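Side-chain contacts in probable tRNA pseudouridine synthase D (Methanosarcina mazei, PDB 1Z2Z), which probably converts uridine 13 of transfer RNAs into pseudouridine: residues Lys187-Glu191 with Gly192-Lys196; Phe269-Gly272 with Tyr273-Tyr276. One frame throughout, in Å; residues are numbered along the deposited sequence.

Overall arrangement
Both contacts are local, and they illustrate how a helix end and a helix interior settle their polar groups differently. Along the chain, contact 1 comes first, closing the tight turn where helix 182-191 stops and helix 194-202 begins. After three further helices the chain enters the long helix 263-287, within which contact 2 spans successive turns and closes no loop. The two follow in series, neither nested nor crossed, with centres about 13 Å apart. In space they meet: Lys187 CG packs on Tyr273 CE1 at 3.4 Å, Val190 CG2 lies beside the same ring, and Ile189 CD1 approaches Phe269 CB. Helix 182-191 is thereby joined to helix 263-287.

Contact 1: Lys187-Glu191 with Gly192-Lys196; sequences KAIVE and GNFEK
Ala188 begins the contact with both its ends. Its methyl lies against the backbone O of Asn193, Ala188 CB to Asn193 O 3.5 Å, and against CB of Lys196 at 4.2 Å, while its carbonyl faces the chain as it turns back: Ala188 O accepts a weak bond from Gly192 N at 3.0 Å. The next carbonyl takes more from the same donor. Gly192 N reaches Ile189 O at 2.7 Å, arriving from well above the carbonyl plane, so that one N-H is shared between two acceptors of the last helical turn. On the side chain of Ile189, CG2 stands anti to the backbone N, with CG1 beside that N (chi1 -51°), which brings CG2 to the far end of the Phe194 ring. There Ile189 CG2 meets Phe194 CZ at 3.4 Å. This oblique apolar approach is extended by Ile373 and Met379 on the isoleucine and by Lys375 on the phenylalanine. Glu191, exposed, runs out extended and its OE2 receives a weak, long bond from Asn193 ND2 at 3.4 Å, the carboxylate and amide planes standing nearly perpendicular (82°). The pivot of the whole turn is Gly192, whose positive phi (109°) would press a CB against the carbonyl O of Glu191. That positive phi, with two bonds back into the last turn, makes this a Schellman motif, here passing the chain from helix 182-191 to helix 194-202.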
loop_
_atom_site.group_PDB
_atom_site.type_symbol
_atom_site.label_atom_id
_atom_site.label_comp_id
_atom_site.label_asym_id
_atom_site.label_seq_id
_atom_site.Cartn_x
_atom_site.Cartn_y
_atom_site.Cartn_z
ATOM N N LYS A 187 -10.872 -6.819 13.463
ATOM C CA LYS A 187 -10.539 -7.416 14.745
ATOM C C LYS A 187 -11.788 -7.664 15.581
ATOM O O LYS A 187 -11.866 -8.655 16.303
ATOM C CB LYS A 187 -9.567 -6.518 15.515
ATOM C CG LYS A 187 -9.068 -7.129 16.815
ATOM C CD LYS A 187 -8.225 -6.150 17.615
ATOM C CE LYS A 187 -7.858 -6.729 18.977
ATOM N NZ LYS A 187 -7.222 -5.710 19.859
ATOM N N ALA A 188 -12.766 -6.769 15.478
ATOM C CA ALA A 188 -13.999 -6.920 16.235
ATOM C C ALA A 188 -14.844 -8.063 15.681
ATOM O O ALA A 188 -15.422 -8.846 16.438
ATOM C CB ALA A 188 -14.795 -5.626 16.211
ATOM N N ILE A 189 -14.914 -8.166 14.359
ATOM C CA ILE A 189 -15.703 -9.223 13.739
ATOM C C ILE A 189 -15.193 -10.597 14.187
ATOM O O ILE A 189 -15.966 -11.419 14.678
ATOM C CB ILE A 189 -15.665 -9.108 12.199
ATOM C CG1 ILE A 189 -16.029 -7.689 11.778
ATOM C CG2 ILE A 189 -16.690 -10.032 11.578
ATOM C CD1 ILE A 189 -15.866 -7.447 10.298
ATOM N N VAL A 190 -13.892 -10.834 14.028
ATOM C CA VAL A 190 -13.262 -12.095 14.431
ATOM C C VAL A 190 -13.636 -12.479 15.866
ATOM O O VAL A 190 -14.046 -13.612 16.140
ATOM C CB VAL A 190 -11.718 -11.994 14.343
ATOM C CG1 VAL A 190 -11.066 -13.173 15.047
ATOM C CG2 VAL A 190 -11.286 -11.945 12.890
ATOM N N GLU A 191 -13.481 -11.524 16.778
ATOM C CA GLU A 191 -13.791 -11.730 18.188
ATOM C C GLU A 191 -15.278 -12.001 18.383
ATOM O O GLU A 191 -15.687 -12.525 19.421
ATOM C CB GLU A 191 -13.394 -10.496 18.995
ATOM C CG GLU A 191 -11.932 -10.115 18.882
ATOM C CD GLU A 191 -11.626 -8.787 19.551
ATOM O OE1 GLU A 191 -10.432 -8.429 19.643
ATOM O OE2 GLU A 191 -12.582 -8.098 19.977
ATOM N N GLY A 192 -16.076 -11.630 17.383
ATOM C CA GLY A 192 -17.510 -11.837 17.452
ATOM C C GLY A 192 -18.293 -10.552 17.631
ATOM O O GLY A 192 -19.489 -10.506 17.364
ATOM N N ASN A 193 -17.629 -9.496 18.081
ATOM C CA ASN A 193 -18.313 -8.226 18.288
ATOM C C ASN A 193 -18.706 -7.537 16.991
ATOM O O ASN A 193 -17.855 -7.240 16.155
ATOM C CB ASN A 193 -17.430 -7.283 19.091
ATOM C CG ASN A 193 -17.159 -7.797 20.473
ATOM O OD1 ASN A 193 -18.067 -7.885 21.303
ATOM N ND2 ASN A 193 -15.906 -8.151 20.735
ATOM N N PHE A 194 -19.997 -7.288 16.818
ATOM C CA PHE A 194 -20.453 -6.592 15.626
ATOM C C PHE A 194 -20.955 -5.207 15.998
ATOM O O PHE A 194 -21.161 -4.356 15.134
ATOM C CB PHE A 194 -21.540 -7.387 14.908
ATOM C CG PHE A 194 -20.996 -8.449 13.998
ATOM C CD1 PHE A 194 -20.475 -9.628 14.517
ATOM C CD2 PHE A 194 -20.987 -8.259 12.620
ATOM C CE1 PHE A 194 -19.946 -10.602 13.677
ATOM C CE2 PHE A 194 -20.460 -9.226 11.772
ATOM C CZ PHE A 194 -19.941 -10.400 12.302
ATOM N N GLU A 195 -21.134 -4.995 17.299
ATOM C CA GLU A 195 -21.584 -3.719 17.844
ATOM C C GLU A 195 -20.448 -2.708 17.707
ATOM O O GLU A 195 -20.679 -1.513 17.511
ATOM C CB GLU A 195 -21.932 -3.875 19.326
ATOM C CG GLU A 195 -22.366 -2.582 19.999
ATOM C CD GLU A 195 -23.869 -2.426 20.034
ATOM O OE1 GLU A 195 -24.354 -1.276 20.151
ATOM O OE2 GLU A 195 -24.564 -3.462 19.958
ATOM N N LYS A 196 -19.219 -3.204 17.824
ATOM C CA LYS A 196 -18.036 -2.364 17.722
ATOM C C LYS A 196 -17.517 -2.284 16.289
ATOM O O LYS A 196 -17.139 -1.211 15.823
ATOM C CB LYS A 196 -16.933 -2.889 18.653
ATOM C CG LYS A 196 -17.337 -2.929 20.132
ATOM C CD LYS A 196 -17.750 -1.542 20.634
ATOM C CE LYS A 196 -18.298 -1.581 22.054
ATOM N NZ LYS A 196 -18.723 -0.229 22.522
#

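Contact 2: Phe269-Gly272 with Tyr273-Tyr276; sequences FVHG and YQSY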
loop_
_atom_site.group_PDB
_atom_site.type_symbol
_atom_site.label_atom_id
_atom_site.label_comp_id
_atom_site.label_asym_id
_atom_site.label_seq_id
_atom_site.Cartn_x
_atom_site.Cartn_y
_atom_site.Cartn_z
ATOM N N PHE A 269 -11.983 -5.408 5.717
ATOM C CA PHE A 269 -11.793 -5.386 7.150
ATOM C C PHE A 269 -10.966 -6.586 7.604
ATOM O O PHE A 269 -9.869 -6.415 8.134
ATOM C CB PHE A 269 -13.143 -5.378 7.850
ATOM C CG PHE A 269 -14.059 -4.311 7.350
ATOM C CD1 PHE A 269 -15.306 -4.635 6.839
ATOM C CD2 PHE A 269 -13.685 -2.974 7.402
ATOM C CE1 PHE A 269 -16.160 -3.647 6.365
ATOM C CE2 PHE A 269 -14.536 -1.979 6.930
ATOM C CZ PHE A 269 -15.778 -2.316 6.422
ATOM N N VAL A 270 -11.479 -7.797 7.384
ATOM C CA VAL A 270 -10.766 -9.006 7.803
ATOM C C VAL A 270 -9.346 -9.040 7.225
ATOM O O VAL A 270 -8.398 -9.406 7.924
ATOM C CB VAL A 270 -11.540 -10.319 7.404
ATOM C CG1 VAL A 270 -10.692 -11.547 7.718
ATOM C CG2 VAL A 270 -12.866 -10.419 8.177
ATOM N N HIS A 271 -9.200 -8.645 5.960
ATOM C CA HIS A 271 -7.891 -8.624 5.302
ATOM C C HIS A 271 -6.977 -7.613 5.999
ATOM O O HIS A 271 -5.749 -7.778 6.046
ATOM C CB HIS A 271 -8.050 -8.271 3.817
ATOM C CG HIS A 271 -6.753 -8.138 3.079
ATOM N ND1 HIS A 271 -5.910 -7.059 3.238
ATOM C CD2 HIS A 271 -6.163 -8.936 2.157
ATOM C CE1 HIS A 271 -4.863 -7.196 2.447
ATOM N NE2 HIS A 271 -4.991 -8.328 1.778
ATOM N N GLY A 272 -7.582 -6.564 6.540
ATOM C CA GLY A 272 -6.803 -5.572 7.252
ATOM C C GLY A 272 -6.219 -6.245 8.479
ATOM O O GLY A 272 -4.997 -6.359 8.598
ATOM N N TYR A 273 -7.095 -6.711 9.377
ATOM C CA TYR A 273 -6.687 -7.380 10.615
ATOM C C TYR A 273 -5.626 -8.418 10.353
ATOM O O TYR A 273 -4.823 -8.732 11.231
ATOM C CB TYR A 273 -7.878 -8.056 11.291
ATOM C CG TYR A 273 -7.537 -8.683 12.627
ATOM C CD1 TYR A 273 -6.911 -7.938 13.629
ATOM C CD2 TYR A 273 -7.875 -10.008 12.907
ATOM C CE1 TYR A 273 -6.633 -8.495 14.877
ATOM C CE2 TYR A 273 -7.602 -10.575 14.153
ATOM C CZ TYR A 273 -6.984 -9.813 15.133
ATOM O OH TYR A 273 -6.716 -10.373 16.368
ATOM N N GLN A 274 -5.642 -8.964 9.143
ATOM C CA GLN A 274 -4.662 -9.959 8.743
ATOM C C GLN A 274 -3.353 -9.269 8.455
ATOM O O GLN A 274 -2.279 -9.725 8.864
ATOM C CB GLN A 274 -5.120 -10.695 7.491
ATOM C CG GLN A 274 -6.077 -11.813 7.788
ATOM C CD GLN A 274 -6.488 -12.560 6.552
ATOM O OE1 GLN A 274 -7.174 -13.572 6.642
ATOM N NE2 GLN A 274 -6.077 -12.067 5.386
ATOM N N SER A 275 -3.444 -8.161 7.730
ATOM C CA SER A 275 -2.257 -7.396 7.398
ATOM C C SER A 275 -1.630 -6.927 8.708
ATOM O O SER A 275 -0.412 -6.877 8.840
ATOM C CB SER A 275 -2.649 -6.224 6.499
ATOM O OG SER A 275 -3.198 -6.724 5.292
ATOM N N TYR A 276 -2.474 -6.611 9.681
ATOM C CA TYR A 276 -2.001 -6.171 10.977
ATOM C C TYR A 276 -1.113 -7.249 11.594
ATOM O O TYR A 276 0.065 -7.022 11.898
ATOM C CB TYR A 276 -3.191 -5.919 11.882
ATOM C CG TYR A 276 -2.828 -5.684 13.318
ATOM C CD1 TYR A 276 -2.176 -4.519 13.716
ATOM C CD2 TYR A 276 -3.169 -6.616 14.296
ATOM C CE1 TYR A 276 -1.883 -4.291 15.058
ATOM C CE2 TYR A 276 -2.878 -6.395 15.635
ATOM C CZ TYR A 276 -2.239 -5.236 16.009
ATOM O OH TYR A 276 -1.968 -5.032 17.342
#
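Ser275 turns its OG beside its own backbone N (chi1 -62°), pointing the hydroxyl back one turn toward His271, whose ring hangs anti to the backbone N (chi1 176°) with CE1 near that oxygen. The setting is an ordinary alpha-helix interior, in which a serine hydroxyl returns to the carbonyl four residues earlier and supplements the backbone bond. His271 O is therefore gripped twice: by Ser275 N at 2.9 Å, and by Ser275 OG as donor, also at 2.9 Å, the two reaching it from opposite faces of the carbonyl plane. The hydroxyl of this buried serine thus finds a partner within its own helix, and the side chain also touches Phe170. Without the hydroxyl, an alanine here would probably leave His271 O relying mainly on Ser275 N. Gln274, one residue before the serine, lays CB and CG along the carbonyl of Val270, and both residues also touch Phe371. Phe269, buried, directs its CB away from residues 273-276 and packs edge-to-face with Tyr201, while Phe269 O accepts Tyr273 N at 3.1 Å in a nearly straight bond, N-H...O 160°. Gly272, buried and without a side chain, takes part through its backbone: Gly272 O receives Tyr276 N at 2.8 Å, the donor lying nearly along the C=O axis.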